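Local coordinates for protein myroilysin (Myroides profundi, PDB 5CZW) that probably acts as a zinc-dependent endopeptidase of the astacin family, captured here in its latent form with the propeptide blocking the metal, at residues 150-164 with 179-191. The protein carries 1 engineered substitution. Sequence-based numbering, arbitrary orientation.
Sequences QHPLTNIPWDKNKVY and VDNNLFATYSTTQ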
ATOM      1  N   GLN A 150       8.179  12.739   6.334  1.00 15.41           N
ATOM      2  CA  GLN A 150       8.962  13.839   6.853  1.00 20.39           C
ATOM      3  C   GLN A 150       8.191  15.028   6.382  1.00 17.48           C
ATOM      4  O   GLN A 150       8.128  15.271   5.181  1.00 17.51           O
ATOM      5  CB  GLN A 150      10.358  13.805   6.172  1.00 24.47           C
ATOM      6  CG  GLN A 150      11.420  14.696   6.798  1.00 32.29           C
ATOM      7  CD  GLN A 150      11.805  14.158   8.158  1.00 38.95           C
ATOM      8  OE1 GLN A 150      12.020  14.914   9.092  1.00 48.14           O
ATOM      9  NE2 GLN A 150      11.796  12.822   8.296  1.00 43.96           N
ATOM     10  N   HIS A 151       7.538  15.713   7.312  1.00 15.95           N
ATOM     11  CA  HIS A 151       6.732  16.849   6.990  1.00 17.71           C
ATOM     12  C   HIS A 151       7.569  18.060   6.506  1.00 16.57           C
ATOM     13  O   HIS A 151       8.506  18.449   7.179  1.00 16.10           O
ATOM     14  CB  HIS A 151       5.845  17.253   8.179  1.00 18.27           C
ATOM     15  CG  HIS A 151       4.798  18.214   7.752  1.00 21.61           C
ATOM     16  ND1 HIS A 151       3.766  17.829   6.925  1.00 23.38           N
ATOM     17  CD2 HIS A 151       4.679  19.556   7.913  1.00 20.95           C
ATOM     18  CE1 HIS A 151       3.045  18.889   6.605  1.00 23.47           C
ATOM     19  NE2 HIS A 151       3.556  19.939   7.223  1.00 22.26           N
ATOM     20  N   PRO A 152       7.253  18.613   5.318  1.00 15.02           N
ATOM     21  CA  PRO A 152       8.154  19.694   4.914  1.00 15.85           C
ATOM     22  C   PRO A 152       7.881  20.985   5.687  1.00 16.35           C
ATOM     23  O   PRO A 152       6.729  21.248   6.072  1.00 15.75           O
ATOM     24  CB  PRO A 152       7.734  19.946   3.503  1.00 15.80           C
ATOM     25  CG  PRO A 152       6.306  19.580   3.429  1.00 18.50           C
ATOM     26  CD  PRO A 152       6.313  18.312   4.225  1.00 16.87           C
ATOM     27  N   LEU A 153       8.912  21.821   5.787  1.00 15.93           N
ATOM     28  CA  LEU A 153       8.847  23.104   6.480  1.00 16.54           C
ATOM     29  C   LEU A 153       7.772  24.051   5.876  1.00 17.11           C
ATOM     30  O   LEU A 153       7.222  24.912   6.566  1.00 18.65           O
ATOM     31  CB  LEU A 153      10.246  23.716   6.441  1.00 19.64           C
ATOM     32  CG  LEU A 153      10.684  24.613   7.554  1.00 23.12           C
ATOM     33  CD1 LEU A 153      10.874  23.903   8.889  1.00 20.72           C
ATOM     34  CD2 LEU A 153      11.968  25.277   7.058  1.00 22.59           C
ATOM     35  N   THR A 154       7.504  23.909   4.590  1.00 14.95           N
ATOM     36  CA  THR A 154       6.565  24.744   3.878  1.00 17.54           C
ATOM     37  C   THR A 154       5.124  24.350   4.150  1.00 18.77           C
ATOM     38  O   THR A 154       4.208  25.115   3.843  1.00 20.84           O
ATOM     39  CB  THR A 154       6.772  24.644   2.369  1.00 17.59           C
ATOM     40  OG1 THR A 154       6.664  23.255   1.923  1.00 18.34           O
ATOM     41  CG2 THR A 154       8.095  25.284   1.942  1.00 15.96           C
ATOM     42  N   ASN A 155       4.913  23.153   4.670  1.00 19.62           N
ATOM     43  CA  ASN A 155       3.602  22.523   4.545  1.00 21.30           C
ATOM     44  C   ASN A 155       3.325  22.058   3.150  1.00 22.26           C
ATOM     45  O   ASN A 155       3.957  22.494   2.187  1.00 22.08           O
ATOM     46  CB  ASN A 155       2.437  23.457   4.908  1.00 22.21           C
ATOM     47  CG  ASN A 155       2.372  23.745   6.406  1.00 23.09           C
ATOM     48  OD1 ASN A 155       1.840  24.768   6.827  1.00 24.60           O
ATOM     49  ND2 ASN A 155       2.867  22.848   7.204  1.00 22.68           N
ATOM     50  N   ILE A 156       2.349  21.171   3.053  1.00 20.07           N
ATOM     51  CA  ILE A 156       2.056  20.562   1.779  1.00 20.19           C
ATOM     52  C   ILE A 156       1.028  21.356   0.999  1.00 20.19           C
ATOM     53  O   ILE A 156      -0.060  21.589   1.494  1.00 19.79           O
ATOM     54  CB  ILE A 156       1.561  19.112   1.973  1.00 19.02           C
ATOM     55  CG1 ILE A 156       2.610  18.292   2.762  1.00 20.08           C
ATOM     56  CG2 ILE A 156       1.245  18.492   0.604  1.00 18.03           C
ATOM     57  CD1 ILE A 156       2.099  17.026   3.422  1.00 22.39           C
ATOM     58  N   PRO A 157       1.424  21.689  -0.259  1.00 21.36           N
ATOM     59  CA  PRO A 157       0.443  22.443  -1.022  1.00 22.68           C
ATOM     60  C   PRO A 157      -0.671  21.632  -1.691  1.00 20.59           C
ATOM     61  O   PRO A 157      -0.729  21.559  -2.851  1.00 25.03           O
ATOM     62  CB  PRO A 157       1.298  23.169  -2.065  1.00 23.21           C
ATOM     63  CG  PRO A 157       2.281  22.187  -2.412  1.00 23.04           C
ATOM     64  CD  PRO A 157       2.698  21.591  -1.102  1.00 22.10           C
ATOM     65  N   TRP A 158      -1.548  21.071  -0.908  1.00 19.97           N
ATOM     66  CA  TRP A 158      -2.662  20.324  -1.424  1.00 19.14           C
ATOM     67  C   TRP A 158      -3.604  21.138  -2.262  1.00 23.75           C
ATOM     68  O   TRP A 158      -3.964  22.315  -1.918  1.00 24.31           O
ATOM     69  CB  TRP A 158      -3.500  19.723  -0.294  1.00 18.99           C
ATOM     70  CG  TRP A 158      -2.828  18.818   0.683  1.00 19.06           C
ATOM     71  CD1 TRP A 158      -2.489  19.131   1.941  1.00 18.38           C
ATOM     72  CD2 TRP A 158      -2.395  17.456   0.481  1.00 18.95           C
ATOM     73  NE1 TRP A 158      -1.903  18.059   2.552  1.00 18.35           N
ATOM     74  CE2 TRP A 158      -1.807  17.026   1.674  1.00 18.52           C
ATOM     75  CE3 TRP A 158      -2.473  16.552  -0.582  1.00 19.63           C
ATOM     76  CZ2 TRP A 158      -1.315  15.729   1.845  1.00 19.06           C
ATOM     77  CZ3 TRP A 158      -1.972  15.249  -0.406  1.00 19.07           C
ATOM     78  CH2 TRP A 158      -1.400  14.874   0.804  1.00 19.73           C
ATOM     79  N   ASP A 159      -4.087  20.513  -3.328  1.00 21.24           N
ATOM     80  CA  ASP A 159      -5.213  21.091  -4.068  1.00 24.74           C
ATOM     81  C   ASP A 159      -6.411  20.457  -3.440  1.00 25.55           C
ATOM     82  O   ASP A 159      -6.752  19.317  -3.751  1.00 24.79           O
ATOM     83  CB  ASP A 159      -5.087  20.767  -5.527  1.00 28.01           C
ATOM     84  CG  ASP A 159      -6.269  21.279  -6.347  1.00 30.73           C
ATOM     85  OD1 ASP A 159      -7.396  21.370  -5.796  1.00 31.45           O
ATOM     86  OD2 ASP A 159      -6.057  21.520  -7.563  1.00 38.83           O
ATOM     87  N   LYS A 160      -7.029  21.151  -2.493  1.00 27.61           N
ATOM     88  CA  LYS A 160      -7.971  20.460  -1.590  1.00 30.75           C
ATOM     89  C   LYS A 160      -9.198  19.888  -2.353  1.00 29.69           C
ATOM     90  O   LYS A 160      -9.628  18.745  -2.122  1.00 27.52           O
ATOM     91  CB  LYS A 160      -8.359  21.364  -0.407  1.00 33.35           C
ATOM     92  CG  LYS A 160      -7.146  21.898   0.354  1.00 37.59           C
ATOM     93  CD  LYS A 160      -7.476  22.460   1.737  1.00 39.76           C
ATOM     94  CE  LYS A 160      -7.253  21.437   2.836  1.00 41.61           C
ATOM     95  NZ  LYS A 160      -6.900  22.071   4.142  1.00 42.88           N
ATOM     96  N   ASN A 161      -9.704  20.674  -3.284  1.00 30.12           N
ATOM     97  CA  ASN A 161     -10.729  20.244  -4.239  1.00 32.83           C
ATOM     98  C   ASN A 161     -10.384  18.889  -4.861  1.00 31.33           C
ATOM     99  O   ASN A 161     -11.243  17.985  -4.945  1.00 29.23           O
ATOM    100  CB  ASN A 161     -10.892  21.306  -5.355  1.00 37.09           C
ATOM    101  CG  ASN A 161     -11.585  20.765  -6.598  1.00 40.31           C
ATOM    102  OD1 ASN A 161     -12.812  20.722  -6.658  1.00 46.69           O
ATOM    103  ND2 ASN A 161     -10.800  20.368  -7.608  1.00 42.62           N
ATOM    104  N   LYS A 162      -9.154  18.755  -5.325  1.00 29.72           N
ATOM    105  CA  LYS A 162      -8.782  17.519  -5.960  1.00 28.46           C
ATOM    106  C   LYS A 162      -8.665  16.395  -4.958  1.00 23.95           C
ATOM    107  O   LYS A 162      -8.968  15.288  -5.251  1.00 21.48           O
ATOM    108  CB  LYS A 162      -7.504  17.625  -6.763  1.00 32.37           C
ATOM    109  CG  LYS A 162      -7.633  18.299  -8.106  1.00 36.68           C
ATOM    110  CD  LYS A 162      -7.427  17.380  -9.323  1.00 41.82           C
ATOM    111  CE  LYS A 162      -6.010  17.436  -9.865  1.00 43.23           C
ATOM    112  NZ  LYS A 162      -5.413  16.427 -10.804  1.00 47.40           N
ATOM    113  N   VAL A 163      -8.207  16.722  -3.777  1.00 20.39           N
ATOM    114  CA  VAL A 163      -7.994  15.699  -2.786  1.00 18.72           C
ATOM    115  C   VAL A 163      -9.372  15.177  -2.395  1.00 20.74           C
ATOM    116  O   VAL A 163      -9.624  13.961  -2.312  1.00 17.95           O
ATOM    117  CB  VAL A 163      -7.181  16.230  -1.604  1.00 19.50           C
ATOM    118  CG1 VAL A 163      -7.224  15.259  -0.457  1.00 18.84           C
ATOM    119  CG2 VAL A 163      -5.756  16.542  -2.062  1.00 19.91           C
ATOM    120  N   TYR A 164     -10.320  16.099  -2.220  1.00 18.28           N
ATOM    121  CA  TYR A 164     -11.651  15.636  -1.815  1.00 20.85           C
ATOM    122  C   TYR A 164     -12.248  14.668  -2.813  1.00 17.08           C
ATOM    123  O   TYR A 164     -12.847  13.642  -2.437  1.00 18.55           O
ATOM    124  CB  TYR A 164     -12.562  16.830  -1.598  1.00 22.75           C
ATOM    125  CG  TYR A 164     -12.203  17.650  -0.376  1.00 23.96           C
ATOM    126  CD1 TYR A 164     -11.944  17.040   0.841  1.00 22.56           C
ATOM    127  CD2 TYR A 164     -12.171  19.042  -0.431  1.00 21.71           C
ATOM    128  CE1 TYR A 164     -11.614  17.776   1.959  1.00 23.83           C
ATOM    129  CE2 TYR A 164     -11.814  19.792   0.653  1.00 25.30           C
ATOM    130  CZ  TYR A 164     -11.537  19.174   1.861  1.00 24.02           C
ATOM    131  OH  TYR A 164     -11.241  19.929   2.995  1.00 25.55           O
ATOM    132  N   VAL A 179     -11.707  13.153   5.007  1.00 18.24           N
ATOM    133  CA  VAL A 179     -10.434  13.545   4.454  1.00 18.81           C
ATOM    134  C   VAL A 179      -9.675  14.507   5.370  1.00 20.17           C
ATOM    135  O   VAL A 179      -8.466  14.346   5.629  1.00 18.67           O
ATOM    136  CB  VAL A 179     -10.632  14.181   3.070  1.00 19.02           C
ATOM    137  CG1 VAL A 179      -9.301  14.746   2.563  1.00 21.62           C
ATOM    138  CG2 VAL A 179     -11.133  13.159   2.108  1.00 19.35           C
ATOM    139  N   ASP A 180     -10.381  15.524   5.911  1.00 22.25           N
ATOM    140  CA  ASP A 180      -9.706  16.430   6.822  1.00 22.42           C
ATOM    141  C   ASP A 180      -9.104  15.743   8.069  1.00 22.13           C
ATOM    142  O   ASP A 180      -7.994  16.095   8.491  1.00 25.15           O
ATOM    143  CB  ASP A 180     -10.662  17.555   7.295  1.00 24.41           C
ATOM    144  CG  ASP A 180     -11.192  18.431   6.174  1.00 25.42           C
ATOM    145  OD1 ASP A 180     -10.603  18.589   5.066  1.00 25.32           O
ATOM    146  OD2 ASP A 180     -12.272  19.025   6.420  1.00 29.34           O
ATOM    147  N   ASN A 181      -9.828  14.782   8.661  1.00 26.03           N
ATOM    148  CA  ASN A 181      -9.338  14.053   9.822  1.00 26.49           C
ATOM    149  C   ASN A 181      -8.353  12.977   9.443  1.00 28.88           C
ATOM    150  O   ASN A 181      -7.369  12.822  10.133  1.00 28.72           O
ATOM    151  CB  ASN A 181     -10.470  13.441  10.646  1.00 31.77           C
ATOM    152  CG  ASN A 181     -11.358  14.504  11.287  1.00 35.77           C
ATOM    153  OD1 ASN A 181     -12.565  14.303  11.468  1.00 38.62           O
ATOM    154  ND2 ASN A 181     -10.761  15.658  11.594  1.00 37.91           N
ATOM    155  N   ASN A 182      -8.623  12.216   8.375  1.00 23.11           N
ATOM    156  CA  ASN A 182      -7.806  11.009   8.116  1.00 24.92           C
ATOM    157  C   ASN A 182      -6.568  11.266   7.243  1.00 21.57           C
ATOM    158  O   ASN A 182      -5.530  10.517   7.334  1.00 21.28           O
ATOM    159  CB  ASN A 182      -8.685   9.889   7.497  1.00 26.25           C
ATOM    160  CG  ASN A 182      -9.848   9.462   8.406  1.00 28.91           C
ATOM    161  OD1 ASN A 182      -9.812   9.595   9.614  1.00 32.02           O
ATOM    162  ND2 ASN A 182     -10.907   8.993   7.788  1.00 31.01           N
ATOM    163  N   LEU A 183      -6.608  12.326   6.454  1.00 18.78           N
ATOM    164  CA  LEU A 183      -5.528  12.640   5.529  1.00 17.46           C
ATOM    165  C   LEU A 183      -4.745  13.909   5.924  1.00 18.77           C
ATOM    166  O   LEU A 183      -3.553  13.822   6.299  1.00 18.62           O
ATOM    167  CB  LEU A 183      -6.026  12.656   4.107  1.00 15.32           C
ATOM    168  CG  LEU A 183      -4.923  12.848   3.088  1.00 18.49           C
ATOM    169  CD1 LEU A 183      -4.216  11.508   2.853  1.00 18.20           C
ATOM    170  CD2 LEU A 183      -5.400  13.382   1.807  1.00 17.24           C
ATOM    171  N   PHE A 184      -5.398  15.079   5.856  1.00 19.63           N
ATOM    172  CA  PHE A 184      -4.710  16.333   6.147  1.00 20.80           C
ATOM    173  C   PHE A 184      -4.150  16.350   7.571  1.00 21.55           C
ATOM    174  O   PHE A 184      -2.971  16.668   7.764  1.00 24.77           O
ATOM    175  CB  PHE A 184      -5.595  17.554   5.854  1.00 20.98           C
ATOM    176  CG  PHE A 184      -6.061  17.679   4.417  1.00 20.30           C
ATOM    177  CD1 PHE A 184      -5.242  17.388   3.326  1.00 18.68           C
ATOM    178  CD2 PHE A 184      -7.388  18.079   4.143  1.00 21.39           C
ATOM    179  CE1 PHE A 184      -5.746  17.551   2.012  1.00 22.35           C
ATOM    180  CE2 PHE A 184      -7.867  18.201   2.836  1.00 22.57           C
ATOM    181  CZ  PHE A 184      -7.051  17.945   1.782  1.00 22.09           C
ATOM    182  N   ALA A 185      -4.943  15.898   8.529  1.00 21.70           N
ATOM    183  CA  ALA A 185      -4.519  15.901   9.937  1.00 23.54           C
ATOM    184  C   ALA A 185      -3.324  14.967  10.096  1.00 21.85           C
ATOM    185  O   ALA A 185      -2.282  15.359  10.639  1.00 23.10           O
ATOM    186  CB  ALA A 185      -5.663  15.421  10.786  1.00 22.83           C
ATOM    187  N   THR A 186      -3.502  13.697   9.668  1.00 20.30           N
ATOM    188  CA  THR A 186      -2.431  12.709   9.772  1.00 20.12           C
ATOM    189  C   THR A 186      -1.095  13.178   9.137  1.00 18.91           C
ATOM    190  O   THR A 186      -0.008  13.045   9.746  1.00 18.44           O
ATOM    191  CB  THR A 186      -2.896  11.412   9.061  1.00 22.11           C
ATOM    192  OG1 THR A 186      -4.087  10.945   9.704  1.00 26.17           O
ATOM    193  CG2 THR A 186      -1.807  10.366   9.045  1.00 20.55           C
ATOM    194  N   TYR A 187      -1.191  13.735   7.927  1.00 17.87           N
ATOM    195  CA  TYR A 187       0.030  14.137   7.172  1.00 15.60           C
ATOM    196  C   TYR A 187       0.374  15.650   7.301  1.00 18.74           C
ATOM    197  O   TYR A 187       0.958  16.227   6.385  1.00 22.03           O
ATOM    198  CB  TYR A 187      -0.053  13.687   5.728  1.00 16.11           C
ATOM    199  CG  TYR A 187      -0.161  12.197   5.715  1.00 14.61           C
ATOM    200  CD1 TYR A 187       0.907  11.429   6.075  1.00 15.45           C
ATOM    201  CD2 TYR A 187      -1.319  11.574   5.358  1.00 16.44           C
ATOM    202  CE1 TYR A 187       0.848  10.029   6.146  1.00 16.69           C
ATOM    203  CE2 TYR A 187      -1.385  10.172   5.388  1.00 14.84           C
ATOM    204  CZ  TYR A 187      -0.298   9.428   5.706  1.00 15.19           C
ATOM    205  OH  TYR A 187      -0.440   8.038   5.844  1.00 16.74           O
ATOM    206  N   SER A 188      -0.027  16.267   8.405  1.00 17.87           N
ATOM    207  CA  SER A 188       0.355  17.659   8.691  1.00 19.90           C
ATOM    208  C   SER A 188       1.551  17.705   9.623  1.00 17.57           C
ATOM    209  O   SER A 188       2.056  18.775   9.990  1.00 18.81           O
ATOM    210  CB  SER A 188      -0.790  18.406   9.313  1.00 19.74           C
ATOM    211  OG  SER A 188      -1.018  17.882  10.597  1.00 20.97           O
ATOM    212  N   THR A 189       2.032  16.533  10.037  1.00 18.72           N
ATOM    213  CA  THR A 189       3.174  16.432  10.925  1.00 19.19           C
ATOM    214  C   THR A 189       3.950  15.167  10.566  1.00 17.36           C
ATOM    215  O   THR A 189       3.454  14.268   9.891  1.00 14.84           O
ATOM    216  CB  THR A 189       2.698  16.426  12.406  1.00 22.45           C
ATOM    217  OG1 THR A 189       2.080  17.686  12.728  1.00 28.71           O
ATOM    218  CG2 THR A 189       3.818  16.179  13.374  1.00 25.95           C
ATOM    219  N   THR A 190       5.213  15.153  10.940  1.00 18.60           N
ATOM    220  CA  THR A 190       6.097  14.035  10.680  1.00 19.44           C
ATOM    221  C   THR A 190       5.552  12.754  11.342  1.00 21.05           C
ATOM    222  O   THR A 190       5.053  12.785  12.471  1.00 24.04           O
ATOM    223  CB  THR A 190       7.533  14.379  11.165  1.00 18.14           C
ATOM    224  OG1 THR A 190       8.117  15.314  10.249  1.00 19.21           O
ATOM    225  CG2 THR A 190       8.424  13.083  11.292  1.00 19.39           C
ATOM    226  N   GLN A 191       5.661  11.646  10.619  1.00 19.64           N
ATOM    227  CA  GLN A 191       5.189  10.336  11.036  1.00 20.35           C
ATOM    228  C   GLN A 191       6.337   9.350  10.807  1.00 21.14           C
ATOM    229  O   GLN A 191       6.944   9.356   9.754  1.00 18.42           O
ATOM    230  CB  GLN A 191       4.020   9.869  10.161  1.00 21.17           C
ATOM    231  CG  GLN A 191       2.779  10.721  10.156  1.00 26.00           C
ATOM    232  CD  GLN A 191       1.751  10.160  11.121  1.00 30.16           C
ATOM    233  OE1 GLN A 191       1.661   8.898  11.274  1.00 37.15           O
ATOM    234  NE2 GLN A 191       0.920  11.056  11.740  1.00 29.09           N
TER
HETATM  235  O   HOH W   1      -1.534  18.190   5.561  1.00 29.17           O
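The backbones come closest at His-151 and Thr-190 (CA to CA 4.7 Å), and at the other end of the contact the short helices 160-164 and 179-184 cross nearly at right angles (97°), their axes 11.7 Å apart. Phe-184 is the hub of an aromatic cluster. The CE1 side of its ring meets the face of Trp-158 edge-to-face, with CE1 3.4 Å from Trp-158 CG, while Ile-156 CG2 covers the indole's opposite face. Phe-184 also turns an edge to Tyr-164 in an offset T-shaped pair. Lys-160, bent at chi3 (96°), lays CE over a Phe-184 face, with NZ 4.4 Å from the ring centroid in a cation-pi contact. Val-163 is compact and branched, so CG1 reaches both Leu-183 CD2 (3.5 Å, tighter than usual) and Phe-184 CZ. Tyr-164 OH donates to the syn lone pair of Asp-180 OD1 (2.5 Å), and OD2 accepts from NZ of the dimethylated lysine at position 176. Nearby, Tyr-187 OH bonds Asp-25 and the zinc ligand His-147. A water accepts from Trp-158 NE1 and donates to Phe-184 O. His-151 N bonds Thr-190 OG1 (3.0 Å), and Ser-188 O sits over the imidazole centre, while Asn-155 ND2 donates in the ring plane to NE2. Replacing His-151 by alanine would probably leave Asn-155 ND2 without its ring acceptor and open a gap over Ser-188 O. An aromatic and aliphatic core, bordered by a charged hydrogen bond and a cation-pi contact, thus joins the helices; polar bonds link the loops.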